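Local coordinates for putative tagatose-6-phosphate ketose/aldose isomerase (Escherichia coli, PDB 3C3J), which belongs to the SIS-domain family as a putative isomerase, carrying two such domains in one chain, each built round a parallel beta sheet, within a two-subunit assembly, at residues A[227-232]-A[240-245]; A[247-252]-A[348-353]; A[61-66]-A[170-175]; A[282-287]-A[336-341]. One frame throughout, in Å; residues are numbered along the deposited sequence.

How the interactions relate
The four contacts illustrate how two SIS domains in one chain are held internally and against each other. Interaction 3 comes first along the chain and belongs to the first domain; interactions 1, 2 and 4 lie in the second. Helix 235-249 serves interactions 1 and 2, about 12 Å apart between centres, while helix 335-356 serves interactions 2 and 4, their centres about 24 Å apart. Segments 282-287 and 336-341 both fall between 247-252 and 348-353 in sequence, so interaction 4 lies within the span that interaction 2 bridges. Helix 235-249 also touches both segments of interaction 3, whose centre lies about 13 to 14 Å from those of interactions 1 and 2, making this helix a meeting point of the domains.

Interaction 1 of 4, residues A[227-232]-A[240-245]; sequences IVYLGS and RESALK
S242 sets its CB squarely over the ring of Y229, and this single carbon carries most of the contact. CB stands 3.4 Å from the centroid of the Y229 ring and only 6° off the ring normal, a textbook CH-pi approach in which the carbon is nearly equidistant from all six ring atoms. A243 adds a smaller share beside it: its backbone N lies 3.6 Å from Y229 CD2, meeting the ring obliquely, and its methyl CB is 4.3 Å from the same CD2. The ring reaches the helix because Y229 CG is anti to the carbonyl carbon (chi1 -72°). The hydroxyl of S242 does not compete for the ring, since OG bonds back to the carbonyl O of A238 one turn earlier in the helix, leaving the carbon to face the tyrosine. Beyond this shell, F281 and F349 pack on Y229. One turn of the helix is also tied along its flank by a salt bridge, with K245 NZ 2.6 Å from E241 OE2, approaching on the syn side and 19° out of the carboxylate plane. Backbone bonds of Y229 with F257 and of V228 with L277 and V279 fix the strand between its two neighbours. The whole is the packing of helix on sheet in a beta-alpha-beta unit, here strand 226-231, helix 235-249 and strand 255-259, within the second SIS domain.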
# COMPACT_ATOMS: atom_id res chain seq x y z
N ILE A 227 -10.64 -0.04 -14.56
CA ILE A 227 -10.17 -1.39 -14.37
C ILE A 227 -9.69 -1.56 -12.94
O ILE A 227 -9.04 -0.68 -12.39
CB ILE A 227 -9.07 -1.79 -15.40
CG1 ILE A 227 -8.67 -3.25 -15.20
CG2 ILE A 227 -7.87 -0.88 -15.33
CD1 ILE A 227 -7.92 -3.84 -16.38
N VAL A 228 -10.06 -2.69 -12.35
CA VAL A 228 -9.63 -3.04 -11.01
C VAL A 228 -8.98 -4.41 -11.06
O VAL A 228 -9.61 -5.38 -11.52
CB VAL A 228 -10.77 -3.11 -9.98
CG1 VAL A 228 -10.15 -3.30 -8.53
CG2 VAL A 228 -11.65 -1.89 -10.07
N TYR A 229 -7.75 -4.48 -10.56
CA TYR A 229 -7.09 -5.77 -10.34
C TYR A 229 -7.10 -6.13 -8.88
O TYR A 229 -6.77 -5.29 -8.03
CB TYR A 229 -5.64 -5.74 -10.85
CG TYR A 229 -5.48 -5.71 -12.36
CD1 TYR A 229 -5.45 -6.90 -13.10
CD2 TYR A 229 -5.27 -4.52 -13.03
CE1 TYR A 229 -5.25 -6.89 -14.48
CE2 TYR A 229 -5.08 -4.48 -14.40
CZ TYR A 229 -5.07 -5.68 -15.12
OH TYR A 229 -4.86 -5.65 -16.48
N LEU A 230 -7.41 -7.39 -8.58
CA LEU A 230 -7.49 -7.91 -7.19
C LEU A 230 -6.61 -9.13 -7.01
O LEU A 230 -6.58 -10.04 -7.85
CB LEU A 230 -8.94 -8.25 -6.81
CG LEU A 230 -10.02 -7.17 -6.96
CD1 LEU A 230 -11.44 -7.70 -6.68
CD2 LEU A 230 -9.71 -5.98 -6.05
N GLY A 231 -5.85 -9.15 -5.91
CA GLY A 231 -5.02 -10.30 -5.56
C GLY A 231 -4.76 -10.31 -4.06
O GLY A 231 -4.57 -9.25 -3.47
N SER A 232 -4.73 -11.49 -3.46
CA SER A 232 -4.53 -11.62 -2.02
C SER A 232 -3.06 -11.64 -1.66
O SER A 232 -2.21 -12.10 -2.44
CB SER A 232 -5.21 -12.89 -1.46
OG SER A 232 -6.62 -12.83 -1.56
N ARG A 240 -1.22 -4.28 -8.26
CA ARG A 240 -0.77 -2.89 -8.28
C ARG A 240 0.06 -2.58 -9.51
O ARG A 240 -0.16 -1.54 -10.18
CB ARG A 240 0.02 -2.59 -7.02
CG ARG A 240 0.29 -1.11 -6.80
CD ARG A 240 0.93 -0.96 -5.39
NE ARG A 240 1.06 0.43 -5.00
CZ ARG A 240 1.57 0.81 -3.82
NH1 ARG A 240 2.01 -0.09 -2.94
NH2 ARG A 240 1.67 2.09 -3.54
N GLU A 241 1.00 -3.46 -9.83
CA GLU A 241 1.79 -3.33 -11.07
C GLU A 241 0.90 -3.37 -12.33
O GLU A 241 1.13 -2.61 -13.29
CB GLU A 241 2.83 -4.45 -11.12
CG GLU A 241 3.64 -4.60 -12.42
CD GLU A 241 4.23 -3.30 -12.97
OE1 GLU A 241 4.31 -2.28 -12.23
OE2 GLU A 241 4.64 -3.33 -14.16
N SER A 242 -0.06 -4.30 -12.33
CA SER A 242 -1.01 -4.44 -13.42
C SER A 242 -1.81 -3.17 -13.61
O SER A 242 -1.99 -2.71 -14.74
CB SER A 242 -1.93 -5.63 -13.16
OG SER A 242 -1.20 -6.84 -13.14
N ALA A 243 -2.29 -2.59 -12.52
CA ALA A 243 -3.05 -1.35 -12.59
C ALA A 243 -2.16 -0.23 -13.13
O ALA A 243 -2.58 0.52 -13.99
CB ALA A 243 -3.65 -1.00 -11.22
N LEU A 244 -0.92 -0.11 -12.63
CA LEU A 244 -0.05 0.98 -13.07
C LEU A 244 0.26 0.87 -14.58
O LEU A 244 0.31 1.89 -15.28
CB LEU A 244 1.24 1.00 -12.27
CG LEU A 244 2.15 2.18 -12.61
CD1 LEU A 244 1.40 3.52 -12.44
CD2 LEU A 244 3.42 2.11 -11.77
N LYS A 245 0.47 -0.34 -15.09
CA LYS A 245 0.72 -0.53 -16.51
C LYS A 245 -0.40 0.04 -17.39
O LYS A 245 -0.13 0.74 -18.36
CB LYS A 245 0.93 -2.01 -16.87
CG LYS A 245 2.31 -2.52 -16.60
CD LYS A 245 3.27 -1.89 -17.56
CE LYS A 245 4.67 -1.99 -17.05
NZ LYS A 245 4.96 -1.26 -15.76

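Interaction 2 of 4, residues A[247-252]-A[348-353]; sequences LELTAG and TFALMQ
L249, which packs against A350 and L351, has a carbonyl O gripped by two groups from beyond the contact, S354 OG and N359 ND2, so the C-terminal end of its helix is bonded to S354 near the end of helix 335-356 and to N359 beyond it. Its side chain does the touching: CD1 lies 3.8 Å from A350 CB and 3.7 Å from the backbone N of L351, while L249 CB sits 3.8 Å from A350 O. CG is anti to the carbonyl carbon (chi1 -67°), which lays the leucine along the backbone of the second helix, and the small methyl of A350 lets the two backbones approach, with the CA atoms of L249 and A350 6.2 Å apart. This is helix-to-helix packing of 235-249 against 335-356 inside the second SIS domain, made where the first of them stops. The stop is a Schellman motif: G252 N reaches L247 O at 2.8 Å and A251 N reaches E248 O at 3.1 Å, with A251 at positive phi. T250 joins the contact as the chain leaves the helix, its CG2 alongside Q353 CB at 4.0 Å. The hydroxyl OG1 of T250 is engaged by V246 O and L254 N. On its own helix Q353 lays CG over one face of the F349 ring, offset toward the rim. G252 O, finally, accepts from R226 NH2 of the second subunit.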
# COMPACT_ATOMS: atom_id res chain seq x y z
N LEU A 247 -2.61 2.29 -16.55
CA LEU A 247 -2.66 3.71 -16.35
C LEU A 247 -1.58 4.38 -17.21
O LEU A 247 -1.88 5.30 -17.96
CB LEU A 247 -2.48 4.01 -14.88
CG LEU A 247 -2.96 5.35 -14.41
CD1 LEU A 247 -4.49 5.46 -14.42
CD2 LEU A 247 -2.35 5.52 -13.00
N GLU A 248 -0.35 3.88 -17.12
CA GLU A 248 0.77 4.43 -17.88
C GLU A 248 0.52 4.38 -19.39
O GLU A 248 0.62 5.40 -20.10
CB GLU A 248 2.03 3.61 -17.61
CG GLU A 248 2.64 3.87 -16.31
CD GLU A 248 3.87 3.05 -16.07
OE1 GLU A 248 4.03 1.94 -16.63
OE2 GLU A 248 4.69 3.53 -15.26
N LEU A 249 0.23 3.18 -19.88
CA LEU A 249 0.21 2.96 -21.32
C LEU A 249 -1.01 3.61 -22.00
O LEU A 249 -0.98 3.92 -23.20
CB LEU A 249 0.34 1.47 -21.64
CG LEU A 249 1.70 0.86 -21.26
CD1 LEU A 249 1.76 -0.59 -21.65
CD2 LEU A 249 2.90 1.63 -21.88
N THR A 250 -2.08 3.82 -21.22
CA THR A 250 -3.25 4.55 -21.75
C THR A 250 -3.22 6.05 -21.46
O THR A 250 -4.23 6.73 -21.68
CB THR A 250 -4.58 3.97 -21.27
OG1 THR A 250 -4.79 4.26 -19.87
CG2 THR A 250 -4.70 2.45 -21.58
N ALA A 251 -2.08 6.56 -21.00
CA ALA A 251 -1.92 7.96 -20.58
C ALA A 251 -3.06 8.41 -19.67
O ALA A 251 -3.62 9.50 -19.83
CB ALA A 251 -1.84 8.88 -21.82
N GLY A 252 -3.45 7.55 -18.73
CA GLY A 252 -4.49 7.89 -17.79
C GLY A 252 -5.90 7.72 -18.28
O GLY A 252 -6.84 7.87 -17.49
N THR A 348 0.39 -7.49 -21.46
CA THR A 348 -0.07 -7.60 -22.84
C THR A 348 -1.41 -6.89 -22.96
O THR A 348 -1.61 -6.18 -23.93
CB THR A 348 -0.10 -9.06 -23.33
OG1 THR A 348 -0.99 -9.83 -22.51
CG2 THR A 348 1.30 -9.68 -23.24
N PHE A 349 -2.29 -7.01 -21.97
CA PHE A 349 -3.53 -6.21 -21.98
C PHE A 349 -3.28 -4.70 -22.10
O PHE A 349 -3.85 -4.02 -22.96
CB PHE A 349 -4.36 -6.48 -20.72
CG PHE A 349 -5.62 -5.68 -20.66
CD1 PHE A 349 -6.62 -5.88 -21.60
CD2 PHE A 349 -5.83 -4.75 -19.66
CE1 PHE A 349 -7.81 -5.16 -21.54
CE2 PHE A 349 -7.02 -4.04 -19.62
CZ PHE A 349 -8.00 -4.26 -20.57
N ALA A 350 -2.41 -4.17 -21.24
CA ALA A 350 -2.10 -2.75 -21.25
C ALA A 350 -1.51 -2.28 -22.59
O ALA A 350 -1.89 -1.22 -23.10
CB ALA A 350 -1.15 -2.42 -20.05
N LEU A 351 -0.60 -3.07 -23.15
CA LEU A 351 0.03 -2.73 -24.44
C LEU A 351 -1.04 -2.60 -25.54
O LEU A 351 -1.02 -1.62 -26.30
CB LEU A 351 1.07 -3.80 -24.80
CG LEU A 351 1.71 -3.73 -26.19
CD1 LEU A 351 2.56 -2.47 -26.40
CD2 LEU A 351 2.45 -5.01 -26.51
N MSE A 352 -1.98 -3.55 -25.59
CA MSE A 352 -3.02 -3.57 -26.63
C MSE A 352 -4.13 -2.55 -26.42
O MSE A 352 -4.69 -2.02 -27.39
CB MSE A 352 -3.58 -4.99 -26.80
CG MSE A 352 -2.52 -6.04 -27.14
SE MSE A 352 -1.21 -5.54 -28.59
CE MSE A 352 -0.48 -3.83 -28.03
N GLN A 353 -4.45 -2.25 -25.17
CA GLN A 353 -5.33 -1.12 -24.89
C GLN A 353 -4.70 0.19 -25.41
O GLN A 353 -5.39 1.01 -26.01
CB GLN A 353 -5.61 -1.00 -23.39
CG GLN A 353 -6.49 -2.12 -22.83
CD GLN A 353 -7.89 -2.11 -23.41
OE1 GLN A 353 -8.27 -3.00 -24.19
NE2 GLN A 353 -8.65 -1.09 -23.07

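Interaction 3 of 4, residues A[61-66]-A[170-175]; sequences AGTSAF and FAMTSS
M172, present as selenomethionine, threads its side chain past T63 and ends against S64, and these van der Waals touches make up the direct contact. The methyl CE comes 3.3 Å from S64 OG, with the selenium slightly farther back at 3.6 Å from that same OG. T63 and M172 slide by each other in opposite directions: SE lies 4.1 Å from T63 CB, while M172 CB lies 4.1 Å from T63 CG2. The chain of M172 is extended at chi2 (173°) and then bends at chi3 (63°), which turns the methyl toward the serine. M179 of helix 174-187 touches both M172 and S64.

Water-mediated bonding forms the second layer. A water donates to T63 OG1 at 2.8 Å and accepts from the backbone N of M172 at 3.1 Å, so it spans the two segments where no direct hydrogen bond does. T63 OG1 also bonds to E241 OE1 of helix 235-249, in the second SIS domain. Backbone bonds complete the account: A65 N to G62 O at 2.8 Å and F66 N to T63 O at 3.0 Å form the turn that opens helix 63-79, and G62 O sits over the centre of one face of the F66 ring.

Because the water gives its proton to T63 OG1, the threonine's own proton is probably directed to the E241 carboxylate. The chemistry thus implies a relay of bonds from the backbone before helix 174-187, through water and T63, to the other domain, set beside van der Waals packing of the selenomethionine on T63 and the hydroxyl of S64.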
# COMPACT_ATOMS: atom_id res chain seq x y z
N ALA A 61 11.60 2.31 -6.82
CA ALA A 61 10.60 3.34 -7.10
C ALA A 61 9.62 2.83 -8.13
O ALA A 61 9.99 2.07 -9.01
CB ALA A 61 11.30 4.59 -7.62
N GLY A 62 8.36 3.28 -8.05
CA GLY A 62 7.35 2.91 -9.05
C GLY A 62 7.18 1.39 -9.13
O GLY A 62 7.11 0.70 -8.10
N THR A 63 7.14 0.89 -10.37
CA THR A 63 7.11 -0.55 -10.63
C THR A 63 8.15 -1.35 -9.84
O THR A 63 7.86 -2.43 -9.36
CB THR A 63 7.30 -0.81 -12.14
OG1 THR A 63 6.14 -0.34 -12.84
CG2 THR A 63 7.52 -2.30 -12.43
N SER A 64 9.35 -0.80 -9.69
CA SER A 64 10.42 -1.48 -8.95
C SER A 64 10.09 -1.62 -7.48
O SER A 64 10.60 -2.52 -6.84
CB SER A 64 11.77 -0.79 -9.12
OG SER A 64 12.22 -0.91 -10.47
N ALA A 65 9.24 -0.72 -6.95
CA ALA A 65 8.78 -0.83 -5.56
C ALA A 65 7.88 -2.04 -5.39
O ALA A 65 7.82 -2.63 -4.30
CB ALA A 65 8.04 0.43 -5.13
N PHE A 66 7.16 -2.42 -6.44
CA PHE A 66 6.15 -3.49 -6.30
C PHE A 66 6.78 -4.87 -6.21
O PHE A 66 6.14 -5.81 -5.75
CB PHE A 66 5.12 -3.41 -7.44
CG PHE A 66 4.53 -2.04 -7.62
CD1 PHE A 66 4.34 -1.18 -6.53
CD2 PHE A 66 4.14 -1.59 -8.88
CE1 PHE A 66 3.82 0.12 -6.72
CE2 PHE A 66 3.62 -0.33 -9.06
CZ PHE A 66 3.45 0.53 -7.98
N PHE A 170 9.02 2.87 -22.05
CA PHE A 170 8.67 3.66 -20.87
C PHE A 170 8.24 2.77 -19.69
O PHE A 170 8.71 2.92 -18.56
CB PHE A 170 7.49 4.60 -21.25
CG PHE A 170 6.88 5.32 -20.10
CD1 PHE A 170 7.59 6.32 -19.46
CD2 PHE A 170 5.60 5.02 -19.67
CE1 PHE A 170 7.02 7.00 -18.38
CE2 PHE A 170 5.03 5.69 -18.61
CZ PHE A 170 5.73 6.67 -17.96
N ALA A 171 7.31 1.87 -19.98
CA ALA A 171 6.74 0.95 -19.01
C ALA A 171 7.66 -0.26 -18.86
O ALA A 171 7.92 -0.96 -19.84
CB ALA A 171 5.37 0.53 -19.45
N MSE A 172 8.11 -0.53 -17.64
CA MSE A 172 8.99 -1.66 -17.36
C MSE A 172 8.24 -2.97 -17.47
O MSE A 172 7.13 -3.10 -16.96
CB MSE A 172 9.56 -1.55 -15.95
CG MSE A 172 10.51 -0.40 -15.73
SE MSE A 172 10.96 -0.29 -13.80
CE MSE A 172 11.87 -2.02 -13.52
N THR A 173 8.83 -3.94 -18.15
CA THR A 173 8.26 -5.29 -18.27
C THR A 173 9.35 -6.31 -17.90
O THR A 173 9.38 -6.81 -16.75
CB THR A 173 7.67 -5.53 -19.70
OG1 THR A 173 8.68 -5.41 -20.70
CG2 THR A 173 6.52 -4.53 -19.98
N SER A 174 10.23 -6.63 -18.84
CA SER A 174 11.28 -7.64 -18.55
C SER A 174 12.25 -7.22 -17.44
O SER A 174 12.81 -8.08 -16.77
CB SER A 174 12.08 -8.04 -19.81
OG SER A 174 12.96 -7.03 -20.26
N SER A 175 12.45 -5.92 -17.24
CA SER A 175 13.33 -5.45 -16.15
C SER A 175 12.74 -5.89 -14.79
O SER A 175 13.40 -6.59 -14.01
CB SER A 175 13.53 -3.94 -16.22
OG SER A 175 12.29 -3.26 -16.29
O HOH W 1 6.75 0.91 -15.28

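Interaction 4 of 4, residues A[282-287]-A[336-341]; sequences VSSHPY and VEQAFC
S284 and Q338 meet through their side chains, and the packing is made by S284 CB, 3.6 Å from Q338 CD, with S284 OG 4.0 Å from Q338 CG. The glutamine reaches over from its helix with CG anti to the carbonyl carbon (chi1 -75°) and a bend farther along, which brings its amide end beside the backbone of V282 to S284.

Hydrogen bonds shape the loop that receives it. S283 OG accepts from H285 N at 2.9 Å with an N-H...O angle of 156°, which closes an ST turn, and the same OG bonds to D335 OD2. S284 OG holds the carbonyl O of F333, while S284 N is met by D335 OD1, so the residues just ahead of helix 335-356 and at its start secure the loop from the helix side. The segment 282-287 leads from strand 276-281 of the parallel sheet of the second SIS domain into helix 288-302, and the ST turn helps shape its course. Farther on, H285 ND1 caps by accepting from Y287 N at 3.1 Å, with the donor tilted 19° from the imidazole plane.

Ring contacts come at the end of the loop that leads into helix 288-302. P286 CD sits 3.3 Å above one face of the H285 ring, offset toward its rim. Y287 meets W382 of the second subunit edge-to-face, and its OH is bonded to V92 O of that subunit.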
# COMPACT_ATOMS: atom_id res chain seq x y z
N VAL A 282 -6.51 -15.36 -8.92
CA VAL A 282 -6.87 -16.34 -7.93
C VAL A 282 -5.64 -17.06 -7.35
O VAL A 282 -4.79 -17.59 -8.09
CB VAL A 282 -7.88 -17.36 -8.52
CG1 VAL A 282 -8.27 -18.44 -7.48
CG2 VAL A 282 -9.10 -16.63 -9.03
N SER A 283 -5.54 -17.09 -6.02
CA SER A 283 -4.44 -17.78 -5.35
C SER A 283 -4.42 -19.26 -5.68
O SER A 283 -5.46 -19.88 -5.90
CB SER A 283 -4.51 -17.56 -3.83
OG SER A 283 -3.44 -18.21 -3.18
N SER A 284 -3.21 -19.82 -5.73
CA SER A 284 -2.99 -21.27 -5.80
C SER A 284 -2.89 -21.90 -4.42
O SER A 284 -2.80 -23.13 -4.28
CB SER A 284 -1.70 -21.56 -6.58
OG SER A 284 -0.58 -21.01 -5.91
N HIS A 285 -2.87 -21.07 -3.39
CA HIS A 285 -2.77 -21.56 -2.04
C HIS A 285 -4.16 -22.03 -1.61
O HIS A 285 -5.14 -21.29 -1.74
CB HIS A 285 -2.21 -20.51 -1.07
CG HIS A 285 -1.85 -21.08 0.27
ND1 HIS A 285 -2.80 -21.45 1.20
CD2 HIS A 285 -0.64 -21.33 0.84
CE1 HIS A 285 -2.19 -21.92 2.28
NE2 HIS A 285 -0.88 -21.85 2.09
N PRO A 286 -4.25 -23.27 -1.14
CA PRO A 286 -5.58 -23.86 -0.87
C PRO A 286 -6.39 -23.15 0.25
O PRO A 286 -7.62 -23.15 0.22
CB PRO A 286 -5.23 -25.30 -0.51
CG PRO A 286 -3.84 -25.23 0.03
CD PRO A 286 -3.16 -24.20 -0.82
N TYR A 287 -5.72 -22.54 1.21
CA TYR A 287 -6.42 -21.72 2.21
C TYR A 287 -6.87 -20.37 1.61
O TYR A 287 -8.08 -20.03 1.58
CB TYR A 287 -5.52 -21.50 3.42
CG TYR A 287 -6.16 -20.61 4.43
CD1 TYR A 287 -7.17 -21.07 5.27
CD2 TYR A 287 -5.77 -19.28 4.54
CE1 TYR A 287 -7.77 -20.23 6.19
CE2 TYR A 287 -6.34 -18.44 5.45
CZ TYR A 287 -7.34 -18.90 6.27
OH TYR A 287 -7.90 -18.03 7.16
N VAL A 336 4.17 -16.62 -5.44
CA VAL A 336 5.23 -15.78 -6.01
C VAL A 336 5.60 -16.25 -7.43
O VAL A 336 6.05 -15.43 -8.25
CB VAL A 336 6.48 -15.66 -5.10
CG1 VAL A 336 6.16 -14.88 -3.78
CG2 VAL A 336 7.16 -17.06 -4.83
N GLU A 337 5.45 -17.55 -7.72
CA GLU A 337 5.60 -18.08 -9.08
C GLU A 337 4.46 -17.66 -9.99
O GLU A 337 4.71 -17.24 -11.12
CB GLU A 337 5.75 -19.60 -9.07
CG GLU A 337 7.06 -20.05 -8.39
CD GLU A 337 7.18 -21.56 -8.28
OE1 GLU A 337 6.14 -22.20 -8.04
OE2 GLU A 337 8.32 -22.10 -8.42
N GLN A 338 3.23 -17.78 -9.49
CA GLN A 338 2.02 -17.31 -10.20
C GLN A 338 2.04 -15.84 -10.62
O GLN A 338 1.43 -15.49 -11.63
CB GLN A 338 0.79 -17.46 -9.31
CG GLN A 338 0.26 -18.87 -9.14
CD GLN A 338 -1.25 -18.89 -8.99
OE1 GLN A 338 -1.84 -18.25 -8.08
NE2 GLN A 338 -1.90 -19.59 -9.88
N ALA A 339 2.66 -14.99 -9.81
CA ALA A 339 2.74 -13.56 -10.09
C ALA A 339 3.25 -13.34 -11.52
O ALA A 339 2.74 -12.49 -12.23
CB ALA A 339 3.67 -12.85 -9.08
N PHE A 340 4.23 -14.13 -11.93
CA PHE A 340 4.81 -14.04 -13.29
C PHE A 340 3.75 -14.32 -14.37
O PHE A 340 3.62 -13.57 -15.35
CB PHE A 340 6.00 -14.98 -13.42
CG PHE A 340 7.16 -14.57 -12.55
CD1 PHE A 340 8.15 -13.74 -13.03
CD2 PHE A 340 7.25 -15.01 -11.24
CE1 PHE A 340 9.20 -13.35 -12.22
CE2 PHE A 340 8.32 -14.63 -10.41
CZ PHE A 340 9.28 -13.80 -10.89
N CYS A 341 2.98 -15.37 -14.18
CA CYS A 341 1.88 -15.73 -15.08
C CYS A 341 0.83 -14.62 -15.19
O CYS A 341 0.46 -14.25 -16.29
CB CYS A 341 1.19 -17.00 -14.60
SG CYS A 341 2.31 -18.43 -14.30